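Long-range contacts in uncharacterized protein (Actinomyces odontolyticus, PDB 4MJG), which is of unknown function and belongs to the DUF4853 family, its chain built round one antiparallel beta sheet flanked by short helices: residues A[12-21]-A[134-142]; A[40-51]-A[64-73]. All blocks are in the same frame, centred on the assembly; numbering follows the deposited sequence.

Interaction 1 (A[12-21]-A[134-142]). With SO4 (sulfate ion), chain C.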
loop_
_atom_site.group_PDB
_atom_site.type_symbol
_atom_site.label_atom_id
_atom_site.label_comp_id
_atom_site.label_asym_id
_atom_site.label_seq_id
_atom_site.Cartn_x
_atom_site.Cartn_y
_atom_site.Cartn_z
ATOM N N PHE A 12 16.303 10.705 7.813
ATOM C CA PHE A 12 16.529 10.329 6.416
ATOM C C PHE A 12 17.823 9.547 6.150
ATOM O O PHE A 12 17.779 8.488 5.525
ATOM C CB PHE A 12 16.470 11.583 5.533
ATOM C CG PHE A 12 16.701 11.313 4.076
ATOM C CD1 PHE A 12 15.690 10.779 3.290
ATOM C CD2 PHE A 12 17.920 11.606 3.486
ATOM C CE1 PHE A 12 15.895 10.533 1.943
ATOM C CE2 PHE A 12 18.131 11.362 2.140
ATOM C CZ PHE A 12 17.119 10.823 1.368
ATOM N N PRO A 13 18.973 10.054 6.624
ATOM C CA PRO A 13 20.236 9.376 6.307
ATOM C C PRO A 13 20.317 7.936 6.817
ATOM O O PRO A 13 20.957 7.102 6.183
ATOM C CB PRO A 13 21.299 10.236 7.017
ATOM C CG PRO A 13 20.630 11.529 7.322
ATOM C CD PRO A 13 19.186 11.195 7.532
ATOM N N GLU A 14 19.672 7.659 7.947
ATOM C CA GLU A 14 19.764 6.352 8.597
ATOM C C GLU A 14 18.745 5.340 8.074
ATOM O O GLU A 14 18.738 4.191 8.509
ATOM C CB GLU A 14 19.605 6.518 10.110
ATOM C CG GLU A 14 20.665 7.411 10.744
ATOM C CD GLU A 14 20.354 7.771 12.186
ATOM O OE1 GLU A 14 19.455 7.145 12.786
ATOM O OE2 GLU A 14 21.012 8.688 12.722
ATOM N N ARG A 15 17.884 5.762 7.151
ATOM C CA ARG A 15 16.908 4.859 6.543
ATOM C C ARG A 15 17.584 3.952 5.518
ATOM O O ARG A 15 18.596 4.321 4.935
ATOM C CB ARG A 15 15.792 5.659 5.865
ATOM C CG ARG A 15 14.907 6.432 6.828
ATOM C CD ARG A 15 13.961 7.365 6.089
ATOM N NE ARG A 15 13.429 8.412 6.963
ATOM C CZ ARG A 15 12.741 9.475 6.547
ATOM N NH1 ARG A 15 12.478 9.655 5.259
ATOM N NH2 ARG A 15 12.316 10.374 7.426
ATOM N N VAL A 16 17.017 2.770 5.294
ATOM C CA VAL A 16 17.521 1.871 4.253
ATOM C C VAL A 16 17.336 2.510 2.881
ATOM O O VAL A 16 16.516 3.414 2.716
ATOM C CB VAL A 16 16.828 0.484 4.258
ATOM C CG1 VAL A 16 17.065 -0.235 5.578
ATOM C CG2 VAL A 16 15.334 0.592 3.961
ATOM N N SER A 17 18.091 2.031 1.900
ATOM C CA SER A 17 18.026 2.586 0.552
ATOM C C SER A 17 16.717 2.201 -0.124
ATOM O O SER A 17 16.100 1.190 0.218
ATOM C CB SER A 17 19.202 2.105 -0.299
ATOM O OG SER A 17 19.004 0.766 -0.718
ATOM N N ILE A 18 16.307 3.018 -1.087
ATOM C CA ILE A 18 15.118 2.748 -1.895
ATOM C C ILE A 18 15.095 1.313 -2.430
ATOM O O ILE A 18 14.054 0.657 -2.406
ATOM C CB ILE A 18 14.993 3.764 -3.064
ATOM C CG1 ILE A 18 13.721 3.516 -3.886
ATOM C CG2 ILE A 18 16.222 3.739 -3.967
ATOM C CD1 ILE A 18 12.435 3.726 -3.117
ATOM N N GLU A 19 16.247 0.829 -2.886
ATOM C CA GLU A 19 16.350 -0.512 -3.459
ATOM C C GLU A 19 16.161 -1.598 -2.402
ATOM O O GLU A 19 15.536 -2.625 -2.671
ATOM C CB GLU A 19 17.702 -0.683 -4.152
ATOM C CG GLU A 19 17.891 0.222 -5.364
ATOM C CD GLU A 19 19.248 0.904 -5.381
ATOM O OE1 GLU A 19 19.522 1.716 -4.462
ATOM O OE2 GLU A 19 20.035 0.631 -6.316
ATOM N N GLU A 20 16.707 -1.366 -1.208
ATOM C CA GLU A 20 16.541 -2.288 -0.085
ATOM C C GLU A 20 15.086 -2.328 0.352
ATOM O O GLU A 20 14.568 -3.386 0.724
ATOM C CB GLU A 20 17.427 -1.851 1.090
ATOM C CG GLU A 20 17.333 -2.712 2.351
ATOM C CD GLU A 20 18.052 -4.046 2.237
ATOM O OE1 GLU A 20 18.565 -4.379 1.149
ATOM O OE2 GLU A 20 18.101 -4.771 3.255
ATOM N N TYR A 21 14.434 -1.170 0.305
ATOM C CA TYR A 21 13.040 -1.049 0.714
ATOM C C TYR A 21 12.122 -1.777 -0.260
ATOM O O TYR A 21 11.228 -2.529 0.148
ATOM C CB TYR A 21 12.648 0.418 0.790
ATOM C CG TYR A 21 11.370 0.689 1.546
ATOM C CD1 TYR A 21 10.139 0.700 0.900
ATOM C CD2 TYR A 21 11.398 0.973 2.905
ATOM C CE1 TYR A 21 8.967 0.973 1.592
ATOM C CE2 TYR A 21 10.235 1.249 3.607
ATOM C CZ TYR A 21 9.023 1.246 2.952
ATOM O OH TYR A 21 7.878 1.529 3.659
ATOM N N SER A 134 5.709 4.962 0.795
ATOM C CA SER A 134 6.855 4.991 1.703
ATOM C C SER A 134 7.264 6.414 2.059
ATOM O O SER A 134 6.854 7.375 1.408
ATOM C CB SER A 134 8.065 4.294 1.073
ATOM O OG SER A 134 8.717 5.159 0.157
ATOM N N ALA A 135 8.093 6.524 3.094
ATOM C CA ALA A 135 8.791 7.765 3.395
ATOM C C ALA A 135 9.835 7.983 2.319
ATOM O O ALA A 135 10.099 7.081 1.519
ATOM C CB ALA A 135 9.456 7.674 4.758
ATOM N N CYS A 136 10.425 9.172 2.290
ATOM C CA CYS A 136 11.493 9.469 1.337
ATOM C C CYS A 136 12.742 8.685 1.732
ATOM O O CYS A 136 13.127 8.678 2.897
ATOM C CB CYS A 136 11.791 10.967 1.303
ATOM S SG CYS A 136 12.724 11.514 -0.149
ATOM N N LEU A 137 13.363 8.016 0.763
ATOM C CA LEU A 137 14.490 7.127 1.035
ATOM C C LEU A 137 15.753 7.569 0.301
ATOM O O LEU A 137 15.681 8.021 -0.838
ATOM C CB LEU A 137 14.132 5.696 0.631
ATOM C CG LEU A 137 12.900 5.129 1.338
ATOM C CD1 LEU A 137 12.413 3.857 0.663
ATOM C CD2 LEU A 137 13.192 4.881 2.809
ATOM N N PRO A 138 16.922 7.428 0.949
ATOM C CA PRO A 138 18.177 7.794 0.306
ATOM C C PRO A 138 18.636 6.745 -0.697
ATOM O O PRO A 138 18.081 5.649 -0.743
ATOM C CB PRO A 138 19.150 7.863 1.478
ATOM C CG PRO A 138 18.638 6.839 2.429
ATOM C CD PRO A 138 17.142 6.874 2.298
ATOM N N THR A 139 19.637 7.095 -1.498
ATOM C CA THR A 139 20.258 6.157 -2.429
ATOM C C THR A 139 21.600 6.684 -2.927
ATOM O O THR A 139 21.827 7.892 -2.968
ATOM C CB THR A 139 19.357 5.878 -3.650
ATOM O OG1 THR A 139 19.950 4.848 -4.455
ATOM C CG2 THR A 139 19.151 7.142 -4.488
ATOM N N ASN A 140 22.476 5.765 -3.316
ATOM C CA ASN A 140 23.736 6.120 -3.965
ATOM C C ASN A 140 23.589 6.234 -5.489
ATOM O O ASN A 140 24.563 6.503 -6.191
ATOM C CB ASN A 140 24.827 5.102 -3.610
ATOM C CG ASN A 140 24.519 3.699 -4.117
ATOM O OD1 ASN A 140 23.437 3.427 -4.648
ATOM N ND2 ASN A 140 25.474 2.794 -3.946
ATOM N N LYS A 141 22.373 6.023 -5.989
ATOM C CA LYS A 141 22.098 6.052 -7.424
ATOM C C LYS A 141 21.703 7.457 -7.862
ATOM O O LYS A 141 21.392 8.298 -7.020
ATOM C CB LYS A 141 20.974 5.068 -7.768
ATOM C CG LYS A 141 21.212 3.635 -7.309
ATOM C CD LYS A 141 22.438 3.016 -7.959
ATOM C CE LYS A 141 22.585 1.555 -7.569
ATOM N NZ LYS A 141 23.916 1.002 -7.938
ATOM N N PRO A 142 21.719 7.721 -9.184
ATOM C CA PRO A 142 21.344 9.043 -9.685
ATOM C C PRO A 142 19.947 9.475 -9.268
ATOM O O PRO A 142 19.035 8.653 -9.228
ATOM C CB PRO A 142 21.405 8.872 -11.205
ATOM C CG PRO A 142 22.420 7.812 -11.413
ATOM C CD PRO A 142 22.239 6.862 -10.265
HETATM S S SO4 C . 8.790 12.060 3.914
HETATM O O1 SO4 C . 9.796 11.015 4.224
HETATM O O2 SO4 C . 7.431 11.476 3.830
HETATM O O3 SO4 C . 8.801 13.069 4.997
HETATM O O4 SO4 C . 9.146 12.706 2.632
#

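Interaction 2 (A[40-51]-A[64-73]). With SO4 (sulfate ion), chain C.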
loop_
_atom_site.group_PDB
_atom_site.type_symbol
_atom_site.label_atom_id
_atom_site.label_comp_id
_atom_site.label_asym_id
_atom_site.label_seq_id
_atom_site.Cartn_x
_atom_site.Cartn_y
_atom_site.Cartn_z
ATOM N N THR A 40 -13.655 -10.072 4.161
ATOM C CA THR A 40 -14.769 -10.008 3.224
ATOM C C THR A 40 -15.273 -11.400 2.888
ATOM O O THR A 40 -16.480 -11.620 2.766
ATOM C CB THR A 40 -14.358 -9.376 1.887
ATOM O OG1 THR A 40 -13.701 -8.121 2.113
ATOM C CG2 THR A 40 -15.584 -9.171 1.017
ATOM N N GLY A 41 -14.334 -12.328 2.738
ATOM C CA GLY A 41 -14.620 -13.657 2.226
ATOM C C GLY A 41 -14.439 -13.618 0.725
ATOM O O GLY A 41 -15.360 -13.928 -0.029
ATOM N N GLY A 42 -13.251 -13.215 0.289
ATOM C CA GLY A 42 -12.992 -13.078 -1.132
ATOM C C GLY A 42 -11.589 -12.631 -1.493
ATOM O O GLY A 42 -10.601 -13.126 -0.946
ATOM N N GLU A 43 -11.520 -11.657 -2.395
ATOM C CA GLU A 43 -10.322 -11.410 -3.182
ATOM C C GLU A 43 -10.060 -9.930 -3.367
ATOM O O GLU A 43 -10.963 -9.104 -3.220
ATOM C CB GLU A 43 -10.481 -12.073 -4.553
ATOM C CG GLU A 43 -11.750 -11.670 -5.307
ATOM C CD GLU A 43 -12.021 -12.512 -6.548
ATOM O OE1 GLU A 43 -11.514 -13.654 -6.643
ATOM O OE2 GLU A 43 -12.759 -12.030 -7.436
ATOM N N LEU A 44 -8.817 -9.606 -3.699
ATOM C CA LEU A 44 -8.426 -8.237 -4.032
ATOM C C LEU A 44 -8.381 -8.041 -5.544
ATOM O O LEU A 44 -7.964 -8.932 -6.278
ATOM C CB LEU A 44 -7.044 -7.920 -3.456
ATOM C CG LEU A 44 -6.877 -7.882 -1.938
ATOM C CD1 LEU A 44 -5.410 -7.738 -1.576
ATOM C CD2 LEU A 44 -7.680 -6.746 -1.324
ATOM N N THR A 45 -8.809 -6.869 -5.995
ATOM C CA THR A 45 -8.648 -6.444 -7.384
ATOM C C THR A 45 -7.460 -5.489 -7.444
ATOM O O THR A 45 -7.328 -4.618 -6.588
ATOM C CB THR A 45 -9.903 -5.710 -7.879
ATOM O OG1 THR A 45 -11.048 -6.547 -7.689
ATOM C CG2 THR A 45 -9.783 -5.353 -9.353
ATOM N N VAL A 46 -6.594 -5.642 -8.439
ATOM C CA VAL A 46 -5.419 -4.770 -8.551
ATOM C C VAL A 46 -5.799 -3.509 -9.325
ATOM O O VAL A 46 -5.964 -3.539 -10.550
ATOM C CB VAL A 46 -4.228 -5.485 -9.216
ATOM C CG1 VAL A 46 -3.007 -4.580 -9.245
ATOM C CG2 VAL A 46 -3.916 -6.781 -8.478
HETATM N N MSE A 47 -5.931 -2.408 -8.589
HETATM C CA MSE A 47 -6.412 -1.134 -9.129
HETATM C C MSE A 47 -5.295 -0.344 -9.750
HETATM O O MSE A 47 -5.510 0.380 -10.721
HETATM C CB MSE A 47 -7.005 -0.286 -7.996
HETATM C CG MSE A 47 -8.416 0.218 -8.280
HETATM SE SE MSE A 47 -8.385 1.572 -9.707
HETATM C CE MSE A 47 -7.655 3.020 -8.577
ATOM N N GLY A 48 -4.099 -0.447 -9.173
ATOM C CA GLY A 48 -2.955 0.328 -9.626
ATOM C C GLY A 48 -1.656 -0.428 -9.443
ATOM O O GLY A 48 -1.535 -1.294 -8.563
ATOM N N LEU A 49 -0.683 -0.095 -10.284
ATOM C CA LEU A 49 0.636 -0.694 -10.214
ATOM C C LEU A 49 1.567 0.232 -9.448
ATOM O O LEU A 49 1.355 1.444 -9.431
ATOM C CB LEU A 49 1.169 -0.933 -11.623
ATOM C CG LEU A 49 0.375 -1.934 -12.455
ATOM C CD1 LEU A 49 0.983 -2.071 -13.840
ATOM C CD2 LEU A 49 0.317 -3.288 -11.759
ATOM N N PRO A 50 2.613 -0.332 -8.819
ATOM C CA PRO A 50 3.529 0.479 -8.036
ATOM C C PRO A 50 4.440 1.300 -8.928
ATOM O O PRO A 50 4.670 0.948 -10.088
ATOM C CB PRO A 50 4.344 -0.561 -7.280
ATOM C CG PRO A 50 4.410 -1.708 -8.223
ATOM C CD PRO A 50 3.072 -1.731 -8.909
ATOM N N TYR A 51 4.960 2.384 -8.372
ATOM C CA TYR A 51 5.866 3.252 -9.095
ATOM C C TYR A 51 6.718 4.029 -8.104
ATOM O O TYR A 51 6.390 4.126 -6.919
ATOM C CB TYR A 51 5.087 4.206 -10.012
ATOM C CG TYR A 51 4.100 5.099 -9.293
ATOM C CD1 TYR A 51 2.812 4.657 -9.011
ATOM C CD2 TYR A 51 4.450 6.392 -8.895
ATOM C CE1 TYR A 51 1.902 5.470 -8.358
ATOM C CE2 TYR A 51 3.547 7.211 -8.240
ATOM C CZ TYR A 51 2.275 6.744 -7.972
ATOM O OH TYR A 51 1.369 7.554 -7.322
ATOM N N ARG A 64 10.881 7.837 -3.363
ATOM C CA ARG A 64 9.735 7.373 -2.612
ATOM C C ARG A 64 9.085 6.261 -3.418
ATOM O O ARG A 64 9.096 6.305 -4.643
ATOM C CB ARG A 64 8.753 8.531 -2.466
ATOM C CG ARG A 64 7.583 8.258 -1.553
ATOM C CD ARG A 64 6.546 9.368 -1.648
ATOM N NE ARG A 64 7.114 10.699 -1.436
ATOM C CZ ARG A 64 7.507 11.185 -0.260
ATOM N NH1 ARG A 64 7.429 10.455 0.852
ATOM N NH2 ARG A 64 8.006 12.413 -0.197
ATOM N N VAL A 65 8.507 5.276 -2.745
ATOM C CA VAL A 65 7.823 4.194 -3.454
ATOM C C VAL A 65 6.341 4.103 -3.071
ATOM O O VAL A 65 5.984 3.858 -1.909
ATOM C CB VAL A 65 8.549 2.832 -3.300
ATOM C CG1 VAL A 65 8.682 2.411 -1.844
ATOM C CG2 VAL A 65 7.844 1.753 -4.106
ATOM N N VAL A 66 5.492 4.337 -4.070
ATOM C CA VAL A 66 4.064 4.086 -3.970
ATOM C C VAL A 66 3.855 2.636 -4.383
ATOM O O VAL A 66 4.276 2.234 -5.469
ATOM C CB VAL A 66 3.259 5.008 -4.914
ATOM C CG1 VAL A 66 1.785 4.633 -4.913
ATOM C CG2 VAL A 66 3.450 6.472 -4.531
ATOM N N GLY A 67 3.211 1.851 -3.529
ATOM C CA GLY A 67 3.032 0.421 -3.793
ATOM C C GLY A 67 1.824 0.116 -4.655
ATOM O O GLY A 67 1.210 1.018 -5.234
ATOM N N TYR A 68 1.485 -1.168 -4.745
ATOM C CA TYR A 68 0.272 -1.592 -5.437
ATOM C C TYR A 68 -0.924 -0.978 -4.755
ATOM O O TYR A 68 -0.908 -0.741 -3.546
ATOM C CB TYR A 68 0.126 -3.111 -5.414
ATOM C CG TYR A 68 0.971 -3.825 -6.438
ATOM C CD1 TYR A 68 0.484 -4.089 -7.716
ATOM C CD2 TYR A 68 2.248 -4.254 -6.124
ATOM C CE1 TYR A 68 1.251 -4.748 -8.657
ATOM C CE2 TYR A 68 3.020 -4.910 -7.055
ATOM C CZ TYR A 68 2.516 -5.153 -8.320
ATOM O OH TYR A 68 3.290 -5.803 -9.240
ATOM N N THR A 69 -1.954 -0.694 -5.541
ATOM C CA THR A 69 -3.231 -0.284 -4.995
ATOM C C THR A 69 -4.189 -1.437 -5.239
ATOM O O THR A 69 -4.390 -1.830 -6.381
ATOM C CB THR A 69 -3.747 0.986 -5.682
ATOM O OG1 THR A 69 -2.792 2.049 -5.510
ATOM C CG2 THR A 69 -5.086 1.399 -5.097
ATOM N N THR A 70 -4.727 -2.013 -4.165
ATOM C CA THR A 70 -5.670 -3.124 -4.286
ATOM C C THR A 70 -7.006 -2.767 -3.673
ATOM O O THR A 70 -7.080 -1.953 -2.754
ATOM C CB THR A 70 -5.145 -4.416 -3.633
ATOM O OG1 THR A 70 -4.954 -4.223 -2.227
ATOM C CG2 THR A 70 -3.840 -4.829 -4.266
ATOM N N VAL A 71 -8.060 -3.394 -4.190
ATOM C CA VAL A 71 -9.426 -3.062 -3.817
ATOM C C VAL A 71 -10.186 -4.309 -3.382
ATOM O O VAL A 71 -10.252 -5.290 -4.120
ATOM C CB VAL A 71 -10.163 -2.389 -4.992
ATOM C CG1 VAL A 71 -11.626 -2.144 -4.652
ATOM C CG2 VAL A 71 -9.486 -1.073 -5.335
ATOM N N ALA A 72 -10.756 -4.252 -2.181
ATOM C CA ALA A 72 -11.596 -5.318 -1.659
ATOM C C ALA A 72 -13.034 -4.828 -1.623
ATOM O O ALA A 72 -13.272 -3.629 -1.694
ATOM C CB ALA A 72 -11.146 -5.698 -0.259
ATOM N N PRO A 73 -14.002 -5.749 -1.507
ATOM C CA PRO A 73 -15.388 -5.294 -1.353
ATOM C C PRO A 73 -15.602 -4.545 -0.035
ATOM O O PRO A 73 -14.777 -4.655 0.881
ATOM C CB PRO A 73 -16.196 -6.595 -1.395
ATOM C CG PRO A 73 -15.305 -7.578 -2.092
ATOM C CD PRO A 73 -13.915 -7.211 -1.670
HETATM S S SO4 C . 8.790 12.060 3.914
HETATM O O1 SO4 C . 9.796 11.015 4.224
HETATM O O2 SO4 C . 7.431 11.476 3.830
HETATM O O3 SO4 C . 8.801 13.069 4.997
HETATM O O4 SO4 C . 9.146 12.706 2.632
#

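Interaction 1 (A[12-21]-A[134-142])
The Phe12 ring lays one face on Pro138, whose CD sits 3.8 Å above the ring plane, offset toward the rim, in a CH-pi contact. At the edge of the ring, near its plane, comes the carbonyl O of Cys136, and the SG of Cys136 meets the same ring obliquely. With CG anti to the backbone N (chi1 179°), the ring reaches the 136-138 backbone, and the compact, rigid proline ring offers C-H groups to the face. The Arg15 guanidinium has the CB of Ala135 over one face and Phe12 CA over the opposite face, while NH1 donates in plane to a lone pair of Cys136 O, 2.6 Å away. NH1 also donates to O1 of the sulfate, and the same oxygen accepts from Cys136 N at 2.7 Å.

Ser17 is the N-cap of helix 18-24, its OG accepting from Glu20 N. Ile18 N donates to Pro138 O at 3.2 Å, tying the loop after strand 127-133 to the first turn of the helix, and Ser17 CA adds a CA-H...O contact to that oxygen.

Leu137 supplies branched, apolar bulk against the first turn: CD1 lies 3.4 Å from Tyr21 CB and also touches Ile18 CD1. Thr139 OG1 accepts from Lys141 N in an ST turn and donates to Glu19 OE1, meeting it from above the carboxylate plane.

Interaction 2 (A[40-51]-A[64-73])
Thr45 and Val71 are a hydrogen-bonded pair, each donating to the other across the antiparallel hairpin of strands 44-55 and 62-73; Thr45 N to Val71 O measures 2.8 Å. Val46 and Thr70 form the non-hydrogen-bonded pair beside them. Next, Met47 N and Gly48 N both donate to Thr69 O, at 2.8 Å from Met47 N, which makes a classic beta bulge and shifts the register by one residue. Gly48, lacking a side chain, suits the close approach to Thr69 CB. Beyond Leu49 and Pro50, reciprocal bonds pair Tyr51 with Val66.

Two CH-pi contacts stand out among the ring interactions. Pro50 CD lies over the centre of the Tyr68 ring, 3.4 Å above its plane, the two side chains lying side by side; Val46 CG1 approaches the edge of that ring, and Tyr68 OH bonds Pro152 O. Tyr51, turned by chi1 of 59° between its backbone N and carbonyl carbon, lies along Val66, whose CB is over one ring face and whose CG1 is 3.5 Å from Tyr51 CE1.

Apolar chains fill in between. Leu44 CD2 meets Ala72 CB at 3.8 Å, and its CD1 rests near Thr70 OG1. On the side shared by Thr45, Thr69 and Val71, the CG of selenomethionine Met47 packs on Val71 CG2. At the end of helix 34-40, Thr40 CG2 touches the Pro73 ring, though Thr40 is poorly ordered.

The Arg64 guanidinium meets the sulfate edge-on, NH1 donating to O2 and NH2 to O4 (each 3.1 Å), the NH1 to O4 bond being weak.

Backbone bonds thus fix the register on either side of the bulge, while apolar contacts on the Tyr68 and Tyr51 ring faces bridge the strands where the pairing is interrupted and where it resumes.

In the fold
The hairpin of interaction 2 forms within the chain between the two segments that interaction 1 brings together. Their centres are 23 Å apart, yet they meet near the start of strand 62-73: Ser134 OG lies 2.9 Å from Val65 N, a probable hydrogen bond, and Ser134 O lies 3.2 Å from Arg64 NH1, another. Tyr21 CD1 packs 3.5 Å from Val65 CG1. One sulfate, probably from the crystallisation liquor, joins both contacts, bound by Arg15 and Cys136 N of interaction 1 and by both terminal nitrogens of Arg64 of interaction 2. The Cys55-Cys136 disulfide further ties the 134-142 loop to strand 44-55.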